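Local coordinates for protein endo-beta-1,4-glucanase (Ampullaria crossean, PDB 5XBU) that probably hydrolyses internal beta-1,4-glucosidic bonds of cellulose, as a secreted endoglucanase of glycoside hydrolase family 45, at residues R17-R22 against E159-E164; E62-D67 against K80-T85; G89-K94 against H135-H140. One frame throughout, in Å; residues are numbered along the deposited sequence. Where two conformers were deposited one is given.

In the fold
Interaction 2 lies deepest: its centre is about 6 Å from the centre of the chain, those of interactions 1 and 3 about 13 Å. Interaction 1 is a surface contact and interaction 3 is partly buried. Interactions 1 and 2 share a sheet: in the first a hairpin meets strand 160-165, and in the second a short helix meets its neighbour, strand 81-86. Interaction 3 instead joins two loops, and it touches interaction 1 through Glu-159, Trp-162 and Arg-17. The chemistry follows position. All three contacts are apolar between their segments, but in interactions 2 and 3 nearby glutamates outside them hold the polar ends.

Interaction 1: residues R17-R22 against E159-E164; sequences RRFNGR and EVTWEE
Thr-161 gives the most surface to this contact, setting its methyl group between Phe-19 and Arg-22. Thr-161 CG2 lies 3.8 Å from CB of Phe-19 and 4.0 Å from CB of Arg-22, so one methyl touches the first and last residues of a tight turn. Thr-161 CG2 also comes within 4.0 Å of Phe-19 CD2, approaching the ring obliquely, and the two side chains cross at about a right angle. Threonine suits the place because its beta-branched methyl is small enough to sit between two CB atoms on a partly exposed strand. OG1 takes the crowded position between the backbone N and the carbonyl carbon (chi1 59°), which sets CG2 anti to the carbonyl carbon, on the side where the hairpin lies.

Phe-19 and Arg-22 can grip the same methyl because they are paired across a two-residue hairpin. Phe-19 N bonds to Arg-22 O at 2.8 Å, and Arg-22 N returns a bond to Phe-19 O at 2.9 Å. Asn-20 and Gly-21 form the type I' turn between them; both have positive phi, which asparagine and glycine tolerate well. The phenyl group of Phe-19 reaches on to Cys-9 and Cys-24. Arg-22 contributes the foot of its side chain, CB also lying 4.1 Å from Thr-161 CB.

No hydrogen bond or salt bridge joins the two segments. Arg-22 does not pair with Glu-163, whose carboxylate is engaged by Arg-83. Between residues 17-22 and 159-164 the contact is carbon to carbon, and it rests on the fit of one methyl group; the pairing of the continuing strand 22-30 with 160-165 ties the hairpin into the sheet.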
loop_
_atom_site.group_PDB
_atom_site.type_symbol
_atom_site.label_atom_id
_atom_site.label_comp_id
_atom_site.label_asym_id
_atom_site.label_seq_id
_atom_site.Cartn_x
_atom_site.Cartn_y
_atom_site.Cartn_z
ATOM N N ARG A 17 2.453 -1.005 15.770
ATOM C CA ARG A 17 1.304 -1.884 15.936
ATOM C C ARG A 17 1.540 -3.218 15.251
ATOM O O ARG A 17 1.948 -3.274 14.079
ATOM C CB ARG A 17 0.039 -1.201 15.425
ATOM C CG ARG A 17 -0.443 -0.122 16.380
ATOM C CD ARG A 17 -1.718 0.515 15.885
ATOM N NE ARG A 17 -2.188 1.588 16.753
ATOM C CZ ARG A 17 -3.038 1.440 17.768
ATOM N NH1 ARG A 17 -3.500 0.240 18.097
ATOM N NH2 ARG A 17 -3.411 2.507 18.435
ATOM N N ARG A 18 1.287 -4.294 15.999
ATOM C CA ARG A 18 1.515 -5.654 15.543
ATOM C C ARG A 18 0.341 -6.530 15.933
ATOM O O ARG A 18 -0.437 -6.194 16.821
ATOM C CB ARG A 18 2.788 -6.225 16.154
ATOM C CG ARG A 18 4.033 -5.359 15.796
ATOM C CD ARG A 18 5.313 -6.028 16.253
ATOM N NE ARG A 18 6.465 -5.175 15.928
ATOM C CZ ARG A 18 7.079 -5.077 14.741
ATOM N NH1 ARG A 18 6.686 -5.804 13.702
ATOM N NH2 ARG A 18 8.099 -4.223 14.598
ATOM N N PHE A 19 0.260 -7.697 15.306
ATOM C CA PHE A 19 -0.852 -8.619 15.543
ATOM C C PHE A 19 -0.277 -10.014 15.472
ATOM O O PHE A 19 0.166 -10.429 14.404
ATOM C CB PHE A 19 -1.932 -8.390 14.480
ATOM C CG PHE A 19 -3.179 -9.186 14.653
ATOM C CD1 PHE A 19 -4.200 -8.722 15.458
ATOM C CD2 PHE A 19 -3.385 -10.336 13.912
ATOM C CE1 PHE A 19 -5.372 -9.423 15.564
ATOM C CE2 PHE A 19 -4.542 -11.032 14.001
ATOM C CZ PHE A 19 -5.524 -10.578 14.831
ATOM N N ASN A 20 -0.332 -10.788 16.554
ATOM C CA ASN A 20 0.091 -12.195 16.466
ATOM C C ASN A 20 1.482 -12.337 15.840
ATOM O O ASN A 20 1.734 -13.214 15.012
ATOM C CB ASN A 20 -0.943 -13.045 15.715
ATOM C CG ASN A 20 -0.800 -14.528 16.002
ATOM O OD1 ASN A 20 -0.268 -14.920 17.034
ATOM N ND2 ASN A 20 -1.258 -15.356 15.078
ATOM N N GLY A 21 2.391 -11.443 16.222
ATOM C CA GLY A 21 3.775 -11.493 15.782
ATOM C C GLY A 21 4.066 -10.803 14.471
ATOM O O GLY A 21 5.246 -10.679 14.105
ATOM N N ARG A 22 3.038 -10.321 13.772
ATOM C CA ARG A 22 3.157 -9.781 12.430
ATOM C C ARG A 22 2.949 -8.273 12.433
ATOM O O ARG A 22 2.149 -7.750 13.209
ATOM C CB ARG A 22 2.095 -10.427 11.540
ATOM C CG ARG A 22 2.310 -11.922 11.349
ATOM C CD ARG A 22 1.016 -12.543 10.894
ATOM N NE ARG A 22 1.090 -13.951 10.508
ATOM C CZ ARG A 22 1.022 -14.970 11.363
ATOM N NH1 ARG A 22 1.067 -16.219 10.917
ATOM N NH2 ARG A 22 0.933 -14.740 12.668
ATOM N N GLU A 159 -7.686 -2.272 8.850
ATOM C CA GLU A 159 -6.399 -2.656 9.421
ATOM C C GLU A 159 -6.012 -4.032 8.895
ATOM O O GLU A 159 -6.856 -4.937 8.814
ATOM C CB GLU A 159 -6.563 -2.717 10.951
ATOM C CG GLU A 159 -5.304 -3.037 11.727
ATOM C CD GLU A 159 -5.612 -3.132 13.224
ATOM O OE1 GLU A 159 -5.061 -2.329 14.015
ATOM O OE2 GLU A 159 -6.406 -4.026 13.597
ATOM N N VAL A 160 -4.739 -4.204 8.530
ATOM C CA VAL A 160 -4.285 -5.467 7.970
ATOM C C VAL A 160 -2.945 -5.835 8.591
ATOM O O VAL A 160 -2.213 -4.975 9.085
ATOM C CB VAL A 160 -4.136 -5.397 6.429
ATOM C CG1 VAL A 160 -5.472 -5.004 5.776
ATOM C CG2 VAL A 160 -3.057 -4.374 6.030
ATOM N N THR A 161 -2.605 -7.117 8.524
ATOM C CA THR A 161 -1.213 -7.517 8.600
ATOM C C THR A 161 -0.637 -7.549 7.185
ATOM O O THR A 161 -1.370 -7.760 6.214
ATOM C CB THR A 161 -1.005 -8.856 9.307
ATOM O OG1 THR A 161 -1.710 -9.900 8.633
ATOM C CG2 THR A 161 -1.440 -8.771 10.776
ATOM N N TRP A 162 0.674 -7.297 7.069
ATOM C CA TRP A 162 1.276 -7.166 5.751
ATOM C C TRP A 162 2.563 -7.972 5.669
ATOM O O TRP A 162 3.321 -8.091 6.643
ATOM C CB TRP A 162 1.532 -5.683 5.387
ATOM C CG TRP A 162 2.803 -5.090 5.956
ATOM C CD1 TRP A 162 3.055 -4.585 7.208
ATOM C CD2 TRP A 162 4.035 -4.941 5.230
ATOM N NE1 TRP A 162 4.348 -4.166 7.301
ATOM C CE2 TRP A 162 4.972 -4.379 6.105
ATOM C CE3 TRP A 162 4.430 -5.238 3.919
ATOM C CZ2 TRP A 162 6.263 -4.083 5.710
ATOM C CZ3 TRP A 162 5.691 -4.941 3.526
ATOM C CH2 TRP A 162 6.607 -4.374 4.429
ATOM N N GLU A 163 2.824 -8.524 4.485
ATOM C CA GLU A 163 4.130 -9.109 4.214
ATOM C C GLU A 163 4.398 -9.050 2.731
ATOM O O GLU A 163 3.474 -9.058 1.921
ATOM C CB GLU A 163 4.278 -10.568 4.656
ATOM C CG GLU A 163 3.233 -11.464 4.030
ATOM C CD GLU A 163 3.413 -12.954 4.331
ATOM O OE1 GLU A 163 2.468 -13.731 4.091
ATOM O OE2 GLU A 163 4.493 -13.348 4.779
ATOM N N GLU A 164 5.666 -9.006 2.374
ATOM C CA GLU A 164 6.050 -9.105 0.968
ATOM C C GLU A 164 5.939 -10.552 0.525
ATOM O O GLU A 164 6.278 -11.473 1.269
ATOM C CB GLU A 164 7.478 -8.661 0.741
ATOM C CG GLU A 164 7.611 -7.205 0.594
ATOM C CD GLU A 164 9.023 -6.744 0.238
ATOM O OE1 GLU A 164 9.887 -7.524 -0.250
ATOM O OE2 GLU A 164 9.242 -5.545 0.415
#

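Interaction 2: residues E62-D67 against K80-T85; sequences ERYFDD and KCVRLT
The ring of Tyr-64 reaches from helix 62-65 to strand 81-86, where Val-82 CG1 meets it obliquely, 4.5 Å from CZ. The indole of Trp-162, on the neighbouring strand, makes an edge-to-face stack with the same ring. A second flat group, the guanidinium of Arg-63, is turned elsewhere: Glu-62 OE1 lies at its edge, close to its plane, in a salt bridge of 2.8 Å from NH1. That bond reaches OE1 from above the carboxylate plane.

Across the contact the phenol oxygen does most of the touching. Tyr-64 OH stands 3.8 Å from Val-82 CG1 and 4.0 Å from Lys-80 CB. With CG anti to the backbone N (chi1 174°), the ring extends from the helix far enough to bring its hydroxyl to the strand. Tyrosine fits because the buried hydroxyl has a partner, Glu-164 OE2, while the ring carbons pack against apolar neighbours. Valine gives a compact branch beside the ring, and its side chain also touches Trp-162 and Phe-141.

Lys-80 is bent at chi2 and chi4, which curls its amine back toward Asn-77 and Glu-164. A carboxylate at the margin of the buried contact thus takes both polar ends, the lysine through OE1 and the tyrosine through OE2. Beyond Tyr-64 the helix ends in a Schellman motif with Asp-67, at positive phi, as its C-prime residue. Helix 62-65 packs on the mixed, curled sheet through Tyr-64 and Phe-65; that sheet is consistent with the double-psi beta-barrel to which family 45 endoglucanases are assigned.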
loop_
_atom_site.group_PDB
_atom_site.type_symbol
_atom_site.label_atom_id
_atom_site.label_comp_id
_atom_site.label_asym_id
_atom_site.label_seq_id
_atom_site.Cartn_x
_atom_site.Cartn_y
_atom_site.Cartn_z
ATOM N N GLU A 62 5.690 6.625 1.393
ATOM C CA GLU A 62 6.935 6.950 0.703
ATOM C C GLU A 62 8.154 6.175 1.203
ATOM O O GLU A 62 8.953 5.700 0.389
ATOM C CB GLU A 62 7.168 8.454 0.875
ATOM C CG GLU A 62 8.364 9.019 0.144
ATOM C CD GLU A 62 8.448 10.524 0.260
ATOM O OE1 GLU A 62 9.587 11.018 0.214
ATOM O OE2 GLU A 62 7.412 11.214 0.376
ATOM N N ARG A 63 8.366 6.102 2.517
ATOM C CA ARG A 63 9.598 5.491 3.000
ATOM C C ARG A 63 9.639 3.989 2.749
ATOM O O ARG A 63 10.733 3.441 2.576
ATOM C CB ARG A 63 9.849 5.853 4.458
ATOM C CG ARG A 63 10.182 7.323 4.662
ATOM C CD ARG A 63 11.625 7.696 4.193
ATOM N NE ARG A 63 11.806 9.152 4.341
ATOM C CZ ARG A 63 11.418 10.056 3.452
ATOM N NH1 ARG A 63 11.015 9.670 2.249
ATOM N NH2 ARG A 63 11.415 11.336 3.790
ATOM N N TYR A 64 8.502 3.292 2.695
ATOM C CA TYR A 64 8.524 1.919 2.206
ATOM C C TYR A 64 8.717 1.889 0.698
ATOM O O TYR A 64 9.525 1.112 0.181
ATOM C CB TYR A 64 7.266 1.130 2.616
ATOM C CG TYR A 64 7.251 -0.235 1.990
ATOM C CD1 TYR A 64 8.161 -1.218 2.362
ATOM C CD2 TYR A 64 6.377 -0.524 0.960
ATOM C CE1 TYR A 64 8.195 -2.444 1.738
ATOM C CE2 TYR A 64 6.411 -1.731 0.319
ATOM C CZ TYR A 64 7.308 -2.700 0.697
ATOM O OH TYR A 64 7.294 -3.889 0.014
ATOM N N PHE A 65 7.964 2.726 -0.026
ATOM C CA PHE A 65 8.080 2.788 -1.478
ATOM C C PHE A 65 9.526 2.837 -1.946
ATOM O O PHE A 65 9.884 2.134 -2.899
ATOM C CB PHE A 65 7.321 4.011 -1.981
ATOM C CG PHE A 65 7.462 4.245 -3.444
ATOM C CD1 PHE A 65 6.697 3.537 -4.340
ATOM C CD2 PHE A 65 8.346 5.197 -3.943
ATOM C CE1 PHE A 65 6.813 3.759 -5.705
ATOM C CE2 PHE A 65 8.464 5.417 -5.287
ATOM C CZ PHE A 65 7.700 4.680 -6.188
ATOM N N ASP A 66 10.342 3.675 -1.305
ATOM C CA ASP A 66 11.740 3.833 -1.705
ATOM C C ASP A 66 12.715 3.300 -0.674
ATOM O O ASP A 66 13.869 3.738 -0.648
ATOM C CB ASP A 66 12.081 5.274 -2.061
ATOM C CG ASP A 66 13.369 5.378 -2.873
ATOM O OD1 ASP A 66 13.662 4.441 -3.670
ATOM O OD2 ASP A 66 14.079 6.388 -2.687
ATOM N N ASP A 67 12.300 2.350 0.161
ATOM C CA ASP A 67 13.208 1.678 1.098
ATOM C C ASP A 67 14.094 2.659 1.871
ATOM O O ASP A 67 15.321 2.525 1.913
ATOM C CB ASP A 67 14.063 0.616 0.398
ATOM C CG ASP A 67 14.883 -0.216 1.366
ATOM O OD1 ASP A 67 14.397 -0.488 2.487
ATOM O OD2 ASP A 67 16.006 -0.611 0.996
ATOM N N LYS A 80 7.215 -4.687 -6.215
ATOM C CA LYS A 80 7.045 -5.673 -5.146
ATOM C C LYS A 80 5.570 -5.950 -4.954
ATOM O O LYS A 80 4.727 -5.114 -5.244
ATOM C CB LYS A 80 7.600 -5.150 -3.805
ATOM C CG LYS A 80 9.095 -4.924 -3.765
ATOM C CD LYS A 80 9.815 -6.261 -3.769
ATOM C CE LYS A 80 11.286 -6.100 -3.410
ATOM N NZ LYS A 80 11.522 -5.697 -1.964
ATOM N N CYS A 81 5.268 -7.132 -4.441
ATOM C CA CYS A 81 3.911 -7.470 -4.050
ATOM C C CYS A 81 3.832 -7.671 -2.542
ATOM O O CYS A 81 4.770 -8.150 -1.890
ATOM C CB CYS A 81 3.421 -8.728 -4.770
ATOM S SG CYS A 81 3.044 -8.373 -6.515
ATOM N N VAL A 82 2.687 -7.282 -1.995
ATOM C CA VAL A 82 2.403 -7.403 -0.579
ATOM C C VAL A 82 1.069 -8.133 -0.410
ATOM O O VAL A 82 0.094 -7.833 -1.106
ATOM C CB VAL A 82 2.398 -6.040 0.151
ATOM C CG1 VAL A 82 3.806 -5.440 0.161
ATOM C CG2 VAL A 82 1.385 -5.076 -0.380
ATOM N N ARG A 83 1.037 -9.088 0.511
ATOM C CA ARG A 83 -0.208 -9.733 0.898
ATOM C C ARG A 83 -0.729 -8.998 2.116
ATOM O O ARG A 83 0.003 -8.822 3.100
ATOM C CB ARG A 83 0.006 -11.204 1.237
ATOM C CG ARG A 83 -1.286 -11.869 1.712
ATOM C CD ARG A 83 -1.163 -13.349 1.960
ATOM N NE ARG A 83 -0.875 -14.083 0.730
ATOM C CZ ARG A 83 0.250 -14.743 0.509
ATOM N NH1 ARG A 83 1.195 -14.765 1.439
ATOM N NH2 ARG A 83 0.423 -15.392 -0.634
ATOM N N LEU A 84 -1.974 -8.544 2.026
ATOM C CA LEU A 84 -2.640 -7.809 3.081
ATOM C C LEU A 84 -3.795 -8.649 3.613
ATOM O O LEU A 84 -4.673 -9.056 2.842
ATOM C CB LEU A 84 -3.142 -6.465 2.587
ATOM C CG LEU A 84 -2.091 -5.587 1.892
ATOM C CD1 LEU A 84 -2.675 -4.228 1.590
ATOM C CD2 LEU A 84 -0.842 -5.440 2.758
ATOM N N THR A 85 -3.783 -8.934 4.912
ATOM C CA THR A 85 -4.799 -9.764 5.546
ATOM C C THR A 85 -5.543 -8.946 6.582
ATOM O O THR A 85 -4.931 -8.520 7.571
ATOM C CB THR A 85 -4.181 -10.985 6.213
ATOM O OG1 THR A 85 -3.391 -11.721 5.288
ATOM C CG2 THR A 85 -5.252 -11.913 6.764
#

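Interaction 3: residues G89-K94 against H135-H140; sequences GFVPGK and HGYEVH
Val-91 and His-135 meet in a CH-pi contact: methyl CG1 of Val-91 sits over one face of the imidazole, 3.7 Å from its centroid and 22° off the ring normal. With CG1 anti to the backbone N (chi1 174°), this methyl is carried over the ring.

Apolar packing adds one touch. The other methyl of Val-91, CG2, lies at the edge of the Tyr-137 ring, 4.3 Å from CE2, so the branched valine fills the angle between two aromatic groups.

A van der Waals contact brings in Lys-94, whose CD is 4.1 Å from His-135 NE2. The two side chains cross at about a right angle, CD meeting the ring obliquely. A type II turn from Val-91 to Lys-94, with Gly-93 at positive phi, brings both residues to the same ring.

Polar links run to third parties. Lys-94 NZ and His-135 NE2 both reach Glu-119 OE1, and Tyr-137 OH bonds to Glu-159. Were the imidazole replaced by the methyl of an alanine, Val-91 CG1 would probably lose its aromatic cover and Glu-119 one of the two partners named here.

Histidine thus serves both chemistries, offering a flat face to valine and a ring nitrogen to a carboxylate, so that two irregular loops are joined by apolar contact and a shared acid.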
loop_
_atom_site.group_PDB
_atom_site.type_symbol
_atom_site.label_atom_id
_atom_site.label_comp_id
_atom_site.label_asym_id
_atom_site.label_seq_id
_atom_site.Cartn_x
_atom_site.Cartn_y
_atom_site.Cartn_z
ATOM N N GLY A 89 -9.894 -5.089 12.403
ATOM C CA GLY A 89 -9.762 -3.765 12.952
ATOM C C GLY A 89 -9.866 -2.670 11.914
ATOM O O GLY A 89 -9.907 -2.912 10.705
ATOM N N PHE A 90 -9.864 -1.443 12.421
ATOM C CA PHE A 90 -9.931 -0.209 11.650
ATOM C C PHE A 90 -9.697 0.936 12.626
ATOM O O PHE A 90 -9.798 0.762 13.845
ATOM C CB PHE A 90 -11.266 -0.063 10.904
ATOM C CG PHE A 90 -12.450 -0.086 11.823
ATOM C CD1 PHE A 90 -12.992 -1.293 12.219
ATOM C CD2 PHE A 90 -12.977 1.093 12.309
ATOM C CE1 PHE A 90 -14.090 -1.321 13.071
ATOM C CE2 PHE A 90 -14.071 1.071 13.180
ATOM C CZ PHE A 90 -14.619 -0.133 13.539
ATOM N N VAL A 91 -9.415 2.114 12.080
ATOM C CA VAL A 91 -9.232 3.308 12.915
ATOM C C VAL A 91 -10.603 3.908 13.196
ATOM O O VAL A 91 -11.359 4.156 12.246
ATOM C CB VAL A 91 -8.318 4.320 12.215
ATOM C CG1 VAL A 91 -8.227 5.615 12.992
ATOM C CG2 VAL A 91 -6.939 3.737 11.990
ATOM N N PRO A 92 -10.952 4.138 14.460
ATOM C CA PRO A 92 -12.306 4.602 14.759
ATOM C C PRO A 92 -12.631 5.898 14.024
ATOM O O PRO A 92 -11.847 6.855 14.017
ATOM C CB PRO A 92 -12.313 4.748 16.287
ATOM C CG PRO A 92 -10.999 4.444 16.768
ATOM C CD PRO A 92 -10.206 3.789 15.684
ATOM N N GLY A 93 -13.785 5.901 13.362
ATOM C CA GLY A 93 -14.255 7.054 12.628
ATOM C C GLY A 93 -13.649 7.192 11.254
ATOM O O GLY A 93 -14.005 8.128 10.521
ATOM N N LYS A 94 -12.749 6.270 10.870
ATOM C CA LYS A 94 -11.959 6.354 9.649
ATOM C C LYS A 94 -11.888 5.004 8.946
ATOM O O LYS A 94 -10.878 4.677 8.304
ATOM C CB LYS A 94 -10.584 6.919 9.970
ATOM C CG LYS A 94 -10.730 8.349 10.447
ATOM C CD LYS A 94 -9.461 8.998 10.861
ATOM C CE LYS A 94 -9.695 10.482 11.063
ATOM N NZ LYS A 94 -8.655 11.059 11.916
ATOM N N HIS A 135 -1.518 6.891 13.337
ATOM C CA HIS A 135 -2.369 5.848 13.883
ATOM C C HIS A 135 -1.589 4.652 14.390
ATOM O O HIS A 135 -2.194 3.672 14.836
ATOM C CB HIS A 135 -3.426 5.453 12.865
ATOM C CG HIS A 135 -4.334 6.591 12.539
ATOM N ND1 HIS A 135 -5.096 7.216 13.500
ATOM C CD2 HIS A 135 -4.567 7.248 11.377
ATOM C CE1 HIS A 135 -5.775 8.196 12.935
ATOM N NE2 HIS A 135 -5.476 8.240 11.649
ATOM N N GLY A 136 -0.243 4.726 14.358
ATOM C CA GLY A 136 0.593 3.711 14.959
ATOM C C GLY A 136 1.064 2.611 14.038
ATOM O O GLY A 136 1.603 1.612 14.534
ATOM N N TYR A 137 0.952 2.791 12.721
ATOM C CA TYR A 137 1.370 1.753 11.782
ATOM C C TYR A 137 2.692 2.111 11.124
ATOM O O TYR A 137 2.924 3.263 10.744
ATOM C CB TYR A 137 0.300 1.517 10.695
ATOM C CG TYR A 137 -1.009 1.108 11.316
ATOM C CD1 TYR A 137 -1.197 -0.189 11.741
ATOM C CD2 TYR A 137 -2.012 2.037 11.498
ATOM C CE1 TYR A 137 -2.390 -0.580 12.370
ATOM C CE2 TYR A 137 -3.218 1.662 12.126
ATOM C CZ TYR A 137 -3.386 0.358 12.534
ATOM O OH TYR A 137 -4.584 0.037 13.164
ATOM N N GLU A 138 3.531 1.097 10.944
ATOM C CA GLU A 138 4.853 1.300 10.331
ATOM C C GLU A 138 4.812 1.542 8.833
ATOM O O GLU A 138 5.845 1.906 8.258
ATOM C CB GLU A 138 5.786 0.134 10.614
ATOM C CG GLU A 138 5.399 -1.140 9.927
ATOM C CD GLU A 138 6.411 -2.249 10.030
ATOM O OE1 GLU A 138 7.377 -2.134 10.832
ATOM O OE2 GLU A 138 6.267 -3.233 9.267
ATOM N N VAL A 139 3.687 1.268 8.185
ATOM C CA VAL A 139 3.546 1.423 6.751
ATOM C C VAL A 139 2.066 1.601 6.463
ATOM O O VAL A 139 1.201 1.161 7.238
ATOM C CB VAL A 139 4.140 0.208 5.993
ATOM C CG1 VAL A 139 3.359 -1.045 6.217
ATOM C CG2 VAL A 139 4.331 0.500 4.516
ATOM N N HIS A 140 1.784 2.263 5.345
ATOM C CA HIS A 140 0.434 2.496 4.860
ATOM C C HIS A 140 0.354 2.043 3.413
ATOM O O HIS A 140 1.260 2.318 2.628
ATOM C CB HIS A 140 0.076 3.963 4.957
ATOM C CG HIS A 140 -1.336 4.237 4.616
ATOM N ND1 HIS A 140 -2.338 3.992 5.526
ATOM C CD2 HIS A 140 -1.911 4.666 3.467
ATOM C CE1 HIS A 140 -3.484 4.271 4.933
ATOM N NE2 HIS A 140 -3.262 4.687 3.694
#